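Local atomic coordinates of ATP-dependent protease subunit HslV (Trypanosoma brucei brucei, PDB entry 4HNZ), a protein that serves as the threonine-protease core of a mitochondrial proteasome-like complex, hydrolysing proteins that its partner HslU has unfolded and fed to it. Residues 52-55 and 56-59. Sequence-based numbering, arbitrary orientation.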
ATOM      1  N   ASP A  52      26.263  -6.720 -12.075  1.00 22.04           N
ATOM      2  CA  ASP A  52      25.443  -5.798 -12.873  1.00 21.84           C
ATOM      3  C   ASP A  52      26.358  -4.901 -13.647  1.00 20.83           C
ATOM      4  O   ASP A  52      26.203  -4.736 -14.834  1.00 20.30           O
ATOM      5  CB  ASP A  52      24.498  -4.965 -12.011  1.00 22.05           C
ATOM      6  CG  ASP A  52      23.325  -5.759 -11.515  1.00 23.60           C
ATOM      7  OD1 ASP A  52      23.440  -7.009 -11.313  1.00 23.28           O
ATOM      8  OD2 ASP A  52      22.272  -5.140 -11.278  1.00 25.77           O
ATOM      9  N   ALA A  53      27.357  -4.367 -12.969  1.00 20.55           N
ATOM     10  CA  ALA A  53      28.236  -3.396 -13.580  1.00 20.72           C
ATOM     11  C   ALA A  53      29.102  -3.995 -14.632  1.00 21.17           C
ATOM     12  O   ALA A  53      29.317  -3.404 -15.680  1.00 22.03           O
ATOM     13  CB  ALA A  53      29.091  -2.704 -12.510  1.00 20.56           C
ATOM     14  N   ILE A  54      29.616  -5.170 -14.361  1.00 23.31           N
ATOM     15  CA  ILE A  54      30.464  -5.861 -15.312  1.00 25.57           C
ATOM     16  C   ILE A  54      29.712  -6.266 -16.558  1.00 25.93           C
ATOM     17  O   ILE A  54      30.253  -6.190 -17.669  1.00 28.45           O
ATOM     18  CB  ILE A  54      31.182  -7.057 -14.644  1.00 28.16           C
ATOM     19  CG1 ILE A  54      32.281  -6.498 -13.715  1.00 29.33           C
ATOM     20  CG2 ILE A  54      31.802  -7.995 -15.670  1.00 28.74           C
ATOM     21  CD1 ILE A  54      33.069  -7.561 -12.960  1.00 32.24           C
ATOM     22  N   SER A  55      28.482  -6.704 -16.398  1.00 24.76           N
ATOM     23  CA  SER A  55      27.702  -7.048 -17.550  1.00 24.43           C
ATOM     24  C   SER A  55      27.561  -5.809 -18.430  1.00 24.35           C
ATOM     25  O   SER A  55      27.608  -5.930 -19.665  1.00 23.66           O
ATOM     26  CB  SER A  55      26.333  -7.591 -17.133  1.00 24.87           C
ATOM     27  OG  SER A  55      26.433  -8.797 -16.399  1.00 24.40           O
ATOM     28  N   LEU A  56      27.321  -4.638 -17.821  1.00 23.46           N
ATOM     29  CA  LEU A  56      27.129  -3.431 -18.621  1.00 23.50           C
ATOM     30  C   LEU A  56      28.428  -2.924 -19.199  1.00 25.23           C
ATOM     31  O   LEU A  56      28.454  -2.445 -20.334  1.00 24.97           O
ATOM     32  CB  LEU A  56      26.467  -2.337 -17.827  1.00 23.17           C
ATOM     33  CG  LEU A  56      25.020  -2.672 -17.511  1.00 23.06           C
ATOM     34  CD1 LEU A  56      24.589  -1.859 -16.304  1.00 22.81           C
ATOM     35  CD2 LEU A  56      24.100  -2.408 -18.683  1.00 22.98           C
ATOM     36  N   MET A  57      29.526  -3.082 -18.465  1.00 27.34           N
ATOM     37  CA  MET A  57      30.848  -2.789 -19.012  1.00 30.93           C
ATOM     38  C   MET A  57      31.155  -3.624 -20.252  1.00 31.99           C
ATOM     39  O   MET A  57      31.681  -3.094 -21.229  1.00 29.62           O
ATOM     40  CB  MET A  57      31.935  -2.952 -17.969  1.00 34.90           C
ATOM     41  CG  MET A  57      31.842  -1.816 -16.984  1.00 39.22           C
ATOM     42  SD  MET A  57      33.096  -1.660 -15.703  1.00 48.98           S
ATOM     43  CE  MET A  57      32.463  -2.763 -14.409  1.00 55.47           C
ATOM     44  N   GLU A  58      30.801  -4.896 -20.233  1.00 31.80           N
ATOM     45  CA  GLU A  58      31.052  -5.737 -21.400  1.00 32.70           C
ATOM     46  C   GLU A  58      30.247  -5.289 -22.598  1.00 30.92           C
ATOM     47  O   GLU A  58      30.761  -5.273 -23.701  1.00 27.39           O
ATOM     48  CB  GLU A  58      30.770  -7.177 -21.081  1.00 34.98           C
ATOM     49  CG  GLU A  58      31.823  -7.736 -20.144  1.00 39.16           C
ATOM     50  CD  GLU A  58      31.524  -9.158 -19.691  1.00 46.05           C
ATOM     51  OE1 GLU A  58      30.463  -9.732 -20.080  1.00 46.88           O
ATOM     52  OE2 GLU A  58      32.380  -9.714 -18.961  1.00 52.77           O
ATOM     53  N   LYS A  59      28.995  -4.883 -22.380  1.00 29.22           N
ATOM     54  CA  LYS A  59      28.205  -4.341 -23.489  1.00 29.26           C
ATOM     55  C   LYS A  59      28.779  -3.003 -23.985  1.00 29.62           C
ATOM     56  O   LYS A  59      28.808  -2.774 -25.187  1.00 27.68           O
ATOM     57  CB  LYS A  59      26.745  -4.167 -23.128  1.00 28.10           C
ATOM     58  CG  LYS A  59      26.062  -5.442 -22.654  1.00 29.12           C
ATOM     59  CD  LYS A  59      25.876  -6.517 -23.721  1.00 29.88           C
ATOM     60  CE  LYS A  59      25.331  -7.786 -23.053  1.00 30.98           C
ATOM     61  NZ  LYS A  59      25.076  -8.884 -24.018  1.00 32.52           N
TER
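Met57 folds its thioether back over the preceding turn of the helix, and its methyl carbon overlaps two side chains there: Met57 CE lies 3.9 Å from Ala53 CB and 3.8 Å from Ile54 CG1. The bend responsible is at chi3 (-85°), which turns the methyl toward the helix start after an extended CA-CB-CG-SD run; Met57 CE also comes within 3.5 Å of Ala53 O. Beside this apolar patch, the Glu58 chain crosses Ile54 at a slant, its OE2 3.8 Å from Ile54 CG2. That oxygen forms a salt bridge with Lys80 of a second subunit, so the methyl borders an intersubunit ion pair. On another side of the helix, Leu56 holds CG beside its own backbone N, which lays the side chain along Asp52 O, with Leu56 CD1 3.6 Å from that oxygen. The backbone evidence is regular alpha-helical geometry: four successive i to i+4 hydrogen bonds run from Leu56 N to Asp52 O through Lys59 N to Ser55 O, with N-H...O angles between 154° and 161°. Ser55 OG bonds back to Ala51 O, satisfying the buried hydroxyl within the helix. Asp52 OD1 forms a salt bridge with Arg83 of the second subunit, while OD2 accepts a hydrogen bond from Glu92 N. Within the proteasome-type fold, helix 50-66 rests Ala53 and Met57 on strand 42-48, while Leu56 and Lys59 pack against helix 71-84.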